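Local coordinates for nitrogenase molybdenum-iron protein beta chain (PDB 4WN9), which forms, with the alpha chain, the molybdenum-iron component of nitrogenase, which reduces N2 to ammonium, and holds an [8Fe-7S] cluster at the interface between the two chains, at residues B[56-61]-B[412-417]; B[184-189]-B[423-428]; B[312-317]-B[337-342]. All coordinates share one frame; numbering follows the deposited sequence.

How the contacts relate
Contacts 1 and 2 cross along the chain, their segments alternating, and they meet at a common ligand: the bound proline lies beside His59 and Phe60 in contact 1 and takes a hydrogen bond from Lys424 in contact 2. Their centres are 20 Å apart, their nearest atoms about 7 Å. Contact 3 is nested inside the loops closed by both others, 25 Å from contact 1 and 24 Å from contact 2 between centres, between two strands of a five-stranded parallel sheet. Contact 1 is the one near the cofactors, with the side chain of Arg58 about 12 Å from the [8Fe-7S] cluster and about 5 Å from homocitrate; contacts 2 and 3 lie away from the annotated sites.

Contact 1 of 3, residues B[56-61]-B[412-417]; sequences LSRHFK and PIMDRY. With FE (Fe (III) ion), chain M; PRO (proline), chain K.
Polar grips from His59 and Lys61 on loop backbone make this a buried helix-end-to-loop contact, in which the last turn of helix 46-60 meets the irregular segment 412-417 between strand 406-408 and helix 426-448. With CG anti to the backbone N (chi1 173°), the His59 ring turns ND1 to the loop. There it accepts the N-H of Ile413 at 2.9 Å, a nearly straight bond (169° at the hydrogen) although the donor is tilted from the ring plane. On the same ring, NE2 lies 3.6 Å from the N of the bound proline, whose CD is 3.8 Å from Phe60 CZ; both rings thus border this ligand.

Lys61 has left the helix with positive phi, and its side chain folds back at chi2 (-45°). NZ reaches Arg58 O at 2.9 Å, on a lone pair in the carbonyl plane, and Met414 O at 2.9 Å, from above that carbonyl's plane. One ammonium therefore joins a carbonyl of the final helical turn to one of the loop. Lys61 CE lies 3.7 Å from Tyr417 CE2, the two side chains crossing at about a right angle, while Tyr417 OH bonds the terminal carboxylate of Arg458 of the second subunit.

Beside this, Met414 CG packs 3.8 Å from Arg58 CB. Lys61 O binds the iron ion at 2.0 Å, together with two waters, Glu62, and Asp301 and Asp305 of the second subunit, so the helix end also takes part in a metal site between the two beta subunits.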
loop_
_atom_site.group_PDB
_atom_site.type_symbol
_atom_site.label_atom_id
_atom_site.label_comp_id
_atom_site.label_asym_id
_atom_site.label_seq_id
_atom_site.Cartn_x
_atom_site.Cartn_y
_atom_site.Cartn_z
ATOM N N LEU B 56 -5.375 -3.106 22.540
ATOM C CA LEU B 56 -5.656 -4.322 21.781
ATOM C C LEU B 56 -6.872 -4.099 20.869
ATOM O O LEU B 56 -6.878 -4.546 19.725
ATOM C CB LEU B 56 -5.887 -5.508 22.735
ATOM C CG LEU B 56 -4.633 -5.919 23.518
ATOM C CD1 LEU B 56 -4.987 -7.012 24.521
ATOM C CD2 LEU B 56 -3.513 -6.379 22.600
ATOM N N SER B 57 -7.888 -3.390 21.354
ATOM C CA SER B 57 -9.057 -3.124 20.496
ATOM C C SER B 57 -8.737 -2.203 19.344
ATOM O O SER B 57 -9.213 -2.418 18.230
ATOM C CB SER B 57 -10.241 -2.576 21.295
ATOM O OG SER B 57 -10.886 -3.646 21.992
ATOM N N ARG B 58 -7.928 -1.179 19.606
ATOM C CA ARG B 58 -7.505 -0.232 18.571
ATOM C C ARG B 58 -6.613 -0.844 17.489
ATOM O O ARG B 58 -6.681 -0.448 16.319
ATOM C CB ARG B 58 -6.774 0.919 19.220
ATOM C CG ARG B 58 -7.678 1.837 20.023
ATOM C CD ARG B 58 -6.873 2.891 20.752
ATOM N NE ARG B 58 -7.783 3.877 21.319
ATOM C CZ ARG B 58 -7.488 4.668 22.338
ATOM N NH1 ARG B 58 -6.290 4.608 22.913
ATOM N NH2 ARG B 58 -8.411 5.504 22.794
ATOM N N HIS B 59 -5.800 -1.827 17.869
ATOM C CA HIS B 59 -4.924 -2.512 16.917
ATOM C C HIS B 59 -5.724 -3.467 16.027
ATOM O O HIS B 59 -5.635 -3.410 14.795
ATOM C CB HIS B 59 -3.796 -3.238 17.681
ATOM C CG HIS B 59 -2.926 -4.110 16.821
ATOM N ND1 HIS B 59 -1.657 -3.739 16.422
ATOM C CD2 HIS B 59 -3.153 -5.324 16.260
ATOM C CE1 HIS B 59 -1.140 -4.682 15.655
ATOM N NE2 HIS B 59 -2.022 -5.664 15.558
ATOM N N PHE B 60 -6.532 -4.336 16.643
ATOM C CA PHE B 60 -7.183 -5.400 15.924
ATOM C C PHE B 60 -8.577 -5.064 15.374
ATOM O O PHE B 60 -9.090 -5.776 14.519
ATOM C CB PHE B 60 -7.294 -6.611 16.835
ATOM C CG PHE B 60 -5.997 -7.281 17.082
ATOM C CD1 PHE B 60 -5.424 -8.066 16.109
ATOM C CD2 PHE B 60 -5.341 -7.108 18.276
ATOM C CE1 PHE B 60 -4.219 -8.681 16.324
ATOM C CE2 PHE B 60 -4.142 -7.736 18.502
ATOM C CZ PHE B 60 -3.583 -8.512 17.516
ATOM N N LYS B 61 -9.179 -3.986 15.867
ATOM C CA LYS B 61 -10.548 -3.671 15.577
ATOM C C LYS B 61 -11.414 -4.891 15.970
ATOM O O LYS B 61 -12.203 -5.404 15.188
ATOM C CB LYS B 61 -10.745 -3.291 14.109
ATOM C CG LYS B 61 -9.813 -2.240 13.534
ATOM C CD LYS B 61 -9.606 -1.024 14.426
ATOM C CE LYS B 61 -8.979 0.152 13.658
ATOM N NZ LYS B 61 -8.416 1.142 14.650
ATOM N N PRO B 412 1.892 -1.123 18.521
ATOM C CA PRO B 412 0.574 -1.351 17.902
ATOM C C PRO B 412 0.395 -0.600 16.578
ATOM O O PRO B 412 0.964 0.482 16.372
ATOM C CB PRO B 412 -0.410 -0.800 18.940
ATOM C CG PRO B 412 0.351 0.235 19.673
ATOM C CD PRO B 412 1.816 -0.198 19.658
ATOM N N ILE B 413 -0.405 -1.180 15.695
ATOM C CA ILE B 413 -0.826 -0.538 14.463
ATOM C C ILE B 413 -2.322 -0.294 14.647
ATOM O O ILE B 413 -3.105 -1.235 14.679
ATOM C CB ILE B 413 -0.578 -1.440 13.241
ATOM C CG1 ILE B 413 0.911 -1.768 13.098
ATOM C CG2 ILE B 413 -1.095 -0.766 11.987
ATOM C CD1 ILE B 413 1.245 -2.790 12.029
ATOM N N MET B 414 -2.708 0.971 14.794
ATOM C CA MET B 414 -4.056 1.311 15.215
ATOM C C MET B 414 -4.824 2.137 14.186
ATOM O O MET B 414 -5.946 2.602 14.465
ATOM C CB MET B 414 -3.974 2.112 16.496
ATOM C CG MET B 414 -3.370 1.310 17.620
ATOM S SD MET B 414 -3.206 2.189 19.169
ATOM C CE MET B 414 -1.946 3.364 18.721
ATOM N N ASP B 415 -4.238 2.292 13.009
ATOM C CA ASP B 415 -4.716 3.261 12.011
ATOM C C ASP B 415 -4.941 2.717 10.610
ATOM O O ASP B 415 -5.070 3.488 9.652
ATOM C CB ASP B 415 -3.782 4.470 11.983
ATOM C CG ASP B 415 -2.348 4.113 11.652
ATOM O OD1 ASP B 415 -1.882 2.970 11.894
ATOM O OD2 ASP B 415 -1.659 5.017 11.189
ATOM N N ARG B 416 -5.003 1.403 10.474
ATOM C CA ARG B 416 -5.343 0.795 9.193
ATOM C C ARG B 416 -6.221 -0.435 9.400
ATOM O O ARG B 416 -6.323 -0.941 10.516
ATOM C CB ARG B 416 -4.079 0.426 8.412
ATOM C CG ARG B 416 -3.225 1.582 7.937
ATOM C CD ARG B 416 -3.987 2.488 6.971
ATOM N NE ARG B 416 -3.199 3.558 6.366
ATOM C CZ ARG B 416 -3.044 4.773 6.901
ATOM N NH1 ARG B 416 -3.590 5.088 8.073
ATOM N NH2 ARG B 416 -2.334 5.672 6.273
ATOM N N TYR B 417 -6.838 -0.900 8.309
ATOM C CA TYR B 417 -7.870 -1.934 8.337
ATOM C C TYR B 417 -7.440 -3.166 7.554
ATOM O O TYR B 417 -7.209 -3.124 6.345
ATOM C CB TYR B 417 -9.189 -1.371 7.800
ATOM C CG TYR B 417 -9.769 -0.382 8.764
ATOM C CD1 TYR B 417 -9.405 0.953 8.742
ATOM C CD2 TYR B 417 -10.638 -0.804 9.757
ATOM C CE1 TYR B 417 -9.892 1.839 9.697
ATOM C CE2 TYR B 417 -11.137 0.055 10.667
ATOM C CZ TYR B 417 -10.767 1.379 10.644
ATOM O OH TYR B 417 -11.286 2.206 11.614
HETATM FE FE FE M . -13.037 -6.605 13.748
HETATM N N PRO K . 0.149 -7.820 17.475
HETATM C CA PRO K . 1.568 -7.737 17.273
HETATM C C PRO K . 2.069 -8.118 15.889
HETATM O O PRO K . 1.347 -8.082 14.880
HETATM C CB PRO K . 2.103 -8.651 18.363
HETATM C CG PRO K . 1.073 -8.581 19.457
HETATM C CD PRO K . -0.146 -7.917 18.913
HETATM O OXT PRO K . 3.240 -8.423 15.781
HETATM O O HOH W 1 -11.103 -7.042 13.078
HETATM O O HOH W 2 -14.969 -6.290 14.458
#

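Contact 2 of 3, residues B[184-189]-B[423-428]; sequences MREIKR and PKVGYK. With PRO (proline), chain K.
Glu186 turns CG anti to its own N (chi1 170°) and then bends at chi2 (62°), which lays its aliphatic part against Pro423 and Val425 and carries the carboxylate on to Lys428. Its CB lies 3.9 Å from Pro423 CB, and its CG is 3.9 Å from Val425 CG2, the two side chains sliding past each other in opposite directions. Ile187 adds an apolar touch, CG1 to Val425 CG2 at 4.1 Å, crossing the valine at about a right angle.

The carboxylate is held within its own helix. Arg189 bends at chi3 and grips it side-on with two nitrogens: NE donates to OE1 at 2.8 Å, and NH2 donates to OE2 at an N-H...O angle of 177°. Both acceptors lie close to the guanidinium plane and are met on their syn sides, though the guanidinium is tilted from the carboxylate plane; the pairing fixes the rotation of the carboxylate.

In the fold, this is where helix 181-194 packs against the start of the long helix 426-448 and the loop leading into it. No direct hydrogen bond crosses between the two segments; a water bridges them instead, donating to Glu186 OE2 at 2.6 Å and accepting from Lys428 N at 3.0 Å. A backbone N-H in the opening turn of helix 426-448 is thereby linked to a carboxylate, which would probably suit the positive end of the helix dipole.

Lys428 lays its CD over one face of the Arg189 guanidinium, 4.0 Å from NH2. Two like charges come near each other here, and Glu295, which forms a salt bridge with Arg189 NH2 and a long, weak pair with Lys428, probably offsets them. Just before the helix, Lys424 NZ donates to OXT of the bound proline and also forms a salt bridge with Asp183.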
loop_
_atom_site.group_PDB
_atom_site.type_symbol
_atom_site.label_atom_id
_atom_site.label_comp_id
_atom_site.label_asym_id
_atom_site.label_seq_id
_atom_site.Cartn_x
_atom_site.Cartn_y
_atom_site.Cartn_z
ATOM N N MET B 184 0.951 -16.344 13.894
ATOM C CA MET B 184 0.660 -17.628 14.522
ATOM C C MET B 184 0.045 -18.592 13.503
ATOM O O MET B 184 0.514 -19.716 13.396
ATOM C CB MET B 184 -0.233 -17.431 15.737
ATOM C CG MET B 184 0.505 -16.847 16.923
ATOM S SD MET B 184 -0.521 -15.760 17.948
ATOM C CE MET B 184 0.654 -15.431 19.236
ATOM N N ARG B 185 -0.935 -18.132 12.718
ATOM C CA ARG B 185 -1.529 -18.955 11.679
ATOM C C ARG B 185 -0.474 -19.441 10.702
ATOM O O ARG B 185 -0.457 -20.615 10.342
ATOM C CB ARG B 185 -2.599 -18.191 10.897
ATOM C CG ARG B 185 -3.844 -17.862 11.671
ATOM C CD ARG B 185 -4.783 -17.016 10.848
ATOM N NE ARG B 185 -5.939 -16.590 11.635
ATOM C CZ ARG B 185 -7.103 -17.216 11.647
ATOM N NH1 ARG B 185 -7.275 -18.314 10.923
ATOM N NH2 ARG B 185 -8.101 -16.740 12.368
ATOM N N GLU B 186 0.402 -18.538 10.261
ATOM C CA GLU B 186 1.410 -18.880 9.271
ATOM C C GLU B 186 2.450 -19.889 9.800
ATOM O O GLU B 186 2.880 -20.787 9.079
ATOM C CB GLU B 186 2.126 -17.612 8.780
ATOM C CG GLU B 186 3.349 -17.874 7.920
ATOM C CD GLU B 186 3.064 -18.617 6.638
ATOM O OE1 GLU B 186 1.876 -18.846 6.292
ATOM O OE2 GLU B 186 4.057 -18.945 5.948
ATOM N N ILE B 187 2.860 -19.726 11.045
ATOM C CA ILE B 187 3.737 -20.692 11.678
ATOM C C ILE B 187 3.042 -22.057 11.769
ATOM O O ILE B 187 3.651 -23.068 11.443
ATOM C CB ILE B 187 4.208 -20.223 13.060
ATOM C CG1 ILE B 187 5.158 -19.025 12.914
ATOM C CG2 ILE B 187 4.897 -21.360 13.797
ATOM C CD1 ILE B 187 5.313 -18.209 14.179
ATOM N N LYS B 188 1.773 -22.089 12.156
ATOM C CA LYS B 188 1.045 -23.373 12.195
ATOM C C LYS B 188 0.878 -24.029 10.806
ATOM O O LYS B 188 0.867 -25.260 10.686
ATOM C CB LYS B 188 -0.320 -23.220 12.864
ATOM C CG LYS B 188 -0.225 -22.823 14.335
ATOM C CD LYS B 188 -1.575 -22.917 15.025
ATOM C CE LYS B 188 -2.617 -22.037 14.378
ATOM N NZ LYS B 188 -3.893 -22.036 15.137
ATOM N N ARG B 189 0.740 -23.214 9.765
ATOM C CA ARG B 189 0.596 -23.726 8.413
ATOM C C ARG B 189 1.882 -24.415 7.999
ATOM O O ARG B 189 1.863 -25.430 7.292
ATOM C CB ARG B 189 0.294 -22.575 7.463
ATOM C CG ARG B 189 -0.217 -22.969 6.092
ATOM C CD ARG B 189 -0.184 -21.779 5.137
ATOM N NE ARG B 189 1.172 -21.259 5.000
ATOM C CZ ARG B 189 2.091 -21.731 4.169
ATOM N NH1 ARG B 189 1.806 -22.743 3.369
ATOM N NH2 ARG B 189 3.306 -21.184 4.140
ATOM N N PRO B 423 0.625 -12.051 7.528
ATOM C CA PRO B 423 1.797 -12.373 8.301
ATOM C C PRO B 423 3.011 -11.540 7.881
ATOM O O PRO B 423 3.119 -11.130 6.718
ATOM C CB PRO B 423 2.017 -13.849 7.972
ATOM C CG PRO B 423 1.567 -13.963 6.544
ATOM C CD PRO B 423 0.393 -13.013 6.439
ATOM N N LYS B 424 3.917 -11.303 8.819
ATOM C CA LYS B 424 5.266 -10.835 8.497
ATOM C C LYS B 424 6.285 -11.978 8.574
ATOM O O LYS B 424 7.389 -11.833 8.096
ATOM C CB LYS B 424 5.700 -9.730 9.467
ATOM C CG LYS B 424 5.575 -10.078 10.939
ATOM C CD LYS B 424 6.004 -8.906 11.804
ATOM C CE LYS B 424 5.533 -9.046 13.241
ATOM N NZ LYS B 424 4.060 -9.056 13.324
ATOM N N VAL B 425 5.908 -13.102 9.173
ATOM C CA VAL B 425 6.820 -14.228 9.304
ATOM C C VAL B 425 6.751 -15.180 8.120
ATOM O O VAL B 425 5.783 -15.192 7.360
ATOM C CB VAL B 425 6.572 -15.009 10.604
ATOM C CG1 VAL B 425 6.772 -14.101 11.802
ATOM C CG2 VAL B 425 5.185 -15.667 10.597
ATOM N N GLY B 426 7.793 -15.982 7.963
ATOM C CA GLY B 426 7.811 -17.013 6.934
ATOM C C GLY B 426 8.254 -16.488 5.588
ATOM O O GLY B 426 8.558 -15.302 5.434
ATOM N N TYR B 427 8.330 -17.373 4.601
ATOM C CA TYR B 427 8.606 -16.912 3.265
ATOM C C TYR B 427 7.439 -16.065 2.744
ATOM O O TYR B 427 7.658 -15.070 2.056
ATOM C CB TYR B 427 8.926 -18.087 2.357
ATOM C CG TYR B 427 10.068 -18.929 2.879
ATOM C CD1 TYR B 427 11.330 -18.389 3.051
ATOM C CD2 TYR B 427 9.886 -20.266 3.207
ATOM C CE1 TYR B 427 12.386 -19.154 3.529
ATOM C CE2 TYR B 427 10.941 -21.046 3.686
ATOM C CZ TYR B 427 12.180 -20.498 3.830
ATOM O OH TYR B 427 13.217 -21.267 4.314
ATOM N N LYS B 428 6.218 -16.435 3.113
ATOM C CA LYS B 428 5.018 -15.705 2.703
ATOM C C LYS B 428 4.962 -14.303 3.263
ATOM O O LYS B 428 4.647 -13.370 2.529
ATOM C CB LYS B 428 3.756 -16.429 3.147
ATOM C CG LYS B 428 3.253 -17.426 2.149
ATOM C CD LYS B 428 1.849 -17.884 2.521
ATOM C CE LYS B 428 1.168 -18.480 1.306
ATOM N NZ LYS B 428 2.159 -19.133 0.398
HETATM N N PRO K . 0.149 -7.820 17.475
HETATM C CA PRO K . 1.568 -7.737 17.273
HETATM C C PRO K . 2.069 -8.118 15.889
HETATM O O PRO K . 1.347 -8.082 14.880
HETATM C CB PRO K . 2.103 -8.651 18.363
HETATM C CG PRO K . 1.073 -8.581 19.457
HETATM C CD PRO K . -0.146 -7.917 18.913
HETATM O OXT PRO K . 3.240 -8.423 15.781
HETATM O O HOH W 3 6.055 -19.159 4.287
#

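Contact 3 of 3, residues B[312-317]-B[337-342]; sequences GKKVAL and IPKYVV
Strand 314-317 runs beside 337-342 in parallel register, Lys314 opposite Ile337 and Val315 opposite Pro338, until a beta bulge between Val315 and Ala316 shifts the pairing by one residue, to Ala316 with Tyr340 and Leu317 with Val341, and the short axes of 314-317 and 337-339 cross at -52°.

On one face of the sheet Leu317 CD1 touches both Val341 CG2, at 4.0 Å, and Pro338 CB, at 4.1 Å; Leu317 and Val341 run side by side, pointing the same way. On the other face Ala316 CB meets the edge of the Tyr340 ring, 4.1 Å from CD2. Lys339 CG sits over the centre of one face of that ring, 3.7 Å above its plane. Near the start of the pairing, Ile337 CD1 packs on the Gly312 carbonyl.

The mark of the bulge is Val315 O, which takes two N-H groups, Lys339 N at 2.8 Å in the carbonyl plane and Tyr340 N at 3.2 Å, tilted from it. Before it, Ile337 N donates to Lys313 O and Val315 N to Ile337 O. Beyond it the pairing resumes with Leu317 N to Tyr340 O at 2.7 Å (168° at the hydrogen) and Val342 N to Leu317 O, the chain having turned a corner at Tyr340.

Lys314 and Lys339 both form salt bridges with Glu384; Lys314 also bonds Gly385 O, and Tyr340 OH bonds Glu384 O. The two strands and helix 321-333 make a beta-alpha-beta crossover within a five-stranded parallel sheet, with strand 388-391 next to 314-318 and strand 367-370 next to 337-343. Helices 321-333 and 348-360 pack on the Pro338 and Val341 face, and helix 374-383 on that of Ala316 and Tyr340.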
loop_
_atom_site.group_PDB
_atom_site.type_symbol
_atom_site.label_atom_id
_atom_site.label_comp_id
_atom_site.label_asym_id
_atom_site.label_seq_id
_atom_site.Cartn_x
_atom_site.Cartn_y
_atom_site.Cartn_z
ATOM N N GLY B 312 21.449 -0.496 -0.998
ATOM C CA GLY B 312 22.016 0.695 -0.375
ATOM C C GLY B 312 20.991 1.620 0.257
ATOM O O GLY B 312 21.330 2.710 0.678
ATOM N N LYS B 313 19.729 1.214 0.327
ATOM C CA LYS B 313 18.726 2.081 0.949
ATOM C C LYS B 313 18.947 2.192 2.450
ATOM O O LYS B 313 19.286 1.183 3.113
ATOM C CB LYS B 313 17.310 1.555 0.678
ATOM C CG LYS B 313 16.842 1.825 -0.740
ATOM C CD LYS B 313 16.295 3.234 -0.862
ATOM C CE LYS B 313 15.708 3.515 -2.231
ATOM N NZ LYS B 313 16.737 3.428 -3.306
ATOM N N LYS B 314 18.738 3.392 2.998
ATOM C CA LYS B 314 18.943 3.611 4.429
ATOM C C LYS B 314 17.650 3.475 5.196
ATOM O O LYS B 314 16.680 4.168 4.919
ATOM C CB LYS B 314 19.562 4.998 4.711
ATOM C CG LYS B 314 21.018 5.166 4.274
ATOM C CD LYS B 314 21.570 6.542 4.648
ATOM C CE LYS B 314 21.109 7.653 3.713
ATOM N NZ LYS B 314 21.389 9.036 4.223
ATOM N N VAL B 315 17.640 2.581 6.169
ATOM C CA VAL B 315 16.427 2.271 6.906
ATOM C C VAL B 315 16.539 2.667 8.375
ATOM O O VAL B 315 17.561 2.370 9.058
ATOM C CB VAL B 315 16.110 0.772 6.783
ATOM C CG1 VAL B 315 14.755 0.443 7.367
ATOM C CG2 VAL B 315 16.185 0.333 5.317
ATOM N N ALA B 316 15.512 3.371 8.856
ATOM C CA ALA B 316 15.292 3.545 10.292
ATOM C C ALA B 316 14.270 2.531 10.796
ATOM O O ALA B 316 13.170 2.452 10.230
ATOM C CB ALA B 316 14.778 4.951 10.581
ATOM N N LEU B 317 14.595 1.805 11.876
ATOM C CA LEU B 317 13.700 0.788 12.457
ATOM C C LEU B 317 13.548 0.970 13.957
ATOM O O LEU B 317 14.555 1.123 14.659
ATOM C CB LEU B 317 14.241 -0.637 12.291
ATOM C CG LEU B 317 14.643 -1.229 10.958
ATOM C CD1 LEU B 317 16.083 -0.862 10.648
ATOM C CD2 LEU B 317 14.477 -2.734 11.039
ATOM N N ILE B 337 20.340 -1.058 4.233
ATOM C CA ILE B 337 21.161 -0.714 5.408
ATOM C C ILE B 337 20.327 -0.405 6.655
ATOM O O ILE B 337 19.559 0.560 6.671
ATOM C CB ILE B 337 22.068 0.483 5.076
ATOM C CG1 ILE B 337 23.060 0.092 3.969
ATOM C CG2 ILE B 337 22.835 0.956 6.301
ATOM C CD1 ILE B 337 23.640 1.266 3.212
ATOM N N PRO B 338 20.469 -1.213 7.711
ATOM C CA PRO B 338 19.855 -0.778 8.965
ATOM C C PRO B 338 20.678 0.362 9.558
ATOM O O PRO B 338 21.715 0.128 10.200
ATOM C CB PRO B 338 19.927 -2.035 9.847
ATOM C CG PRO B 338 20.241 -3.164 8.903
ATOM C CD PRO B 338 21.099 -2.529 7.866
ATOM N N LYS B 339 20.217 1.579 9.317
ATOM C CA LYS B 339 20.925 2.781 9.665
ATOM C C LYS B 339 20.660 3.211 11.103
ATOM O O LYS B 339 21.594 3.515 11.862
ATOM C CB LYS B 339 20.548 3.864 8.674
ATOM C CG LYS B 339 21.104 5.237 8.976
ATOM C CD LYS B 339 22.609 5.291 8.821
ATOM C CE LYS B 339 23.036 6.756 8.828
ATOM N NZ LYS B 339 24.447 6.959 8.424
ATOM N N TYR B 340 19.393 3.200 11.505
ATOM C CA TYR B 340 19.026 3.544 12.879
ATOM C C TYR B 340 18.169 2.404 13.379
ATOM O O TYR B 340 17.152 2.080 12.761
ATOM C CB TYR B 340 18.238 4.853 12.932
ATOM C CG TYR B 340 18.940 6.055 12.359
ATOM C CD1 TYR B 340 20.278 6.288 12.620
ATOM C CD2 TYR B 340 18.260 6.970 11.561
ATOM C CE1 TYR B 340 20.928 7.382 12.089
ATOM C CE2 TYR B 340 18.902 8.057 11.026
ATOM C CZ TYR B 340 20.243 8.259 11.311
ATOM O OH TYR B 340 20.898 9.332 10.792
ATOM N N VAL B 341 18.567 1.790 14.480
ATOM C CA VAL B 341 17.934 0.558 14.938
ATOM C C VAL B 341 17.712 0.637 16.447
ATOM O O VAL B 341 18.673 0.643 17.205
ATOM C CB VAL B 341 18.771 -0.681 14.590
ATOM C CG1 VAL B 341 17.998 -1.948 14.879
ATOM C CG2 VAL B 341 19.220 -0.642 13.133
ATOM N N VAL B 342 16.441 0.677 16.859
ATOM C CA VAL B 342 16.063 0.977 18.239
ATOM C C VAL B 342 14.947 0.065 18.783
ATOM O O VAL B 342 13.972 -0.309 18.080
ATOM C CB VAL B 342 15.598 2.441 18.367
ATOM C CG1 VAL B 342 15.098 2.752 19.769
ATOM C CG2 VAL B 342 16.697 3.413 17.981
#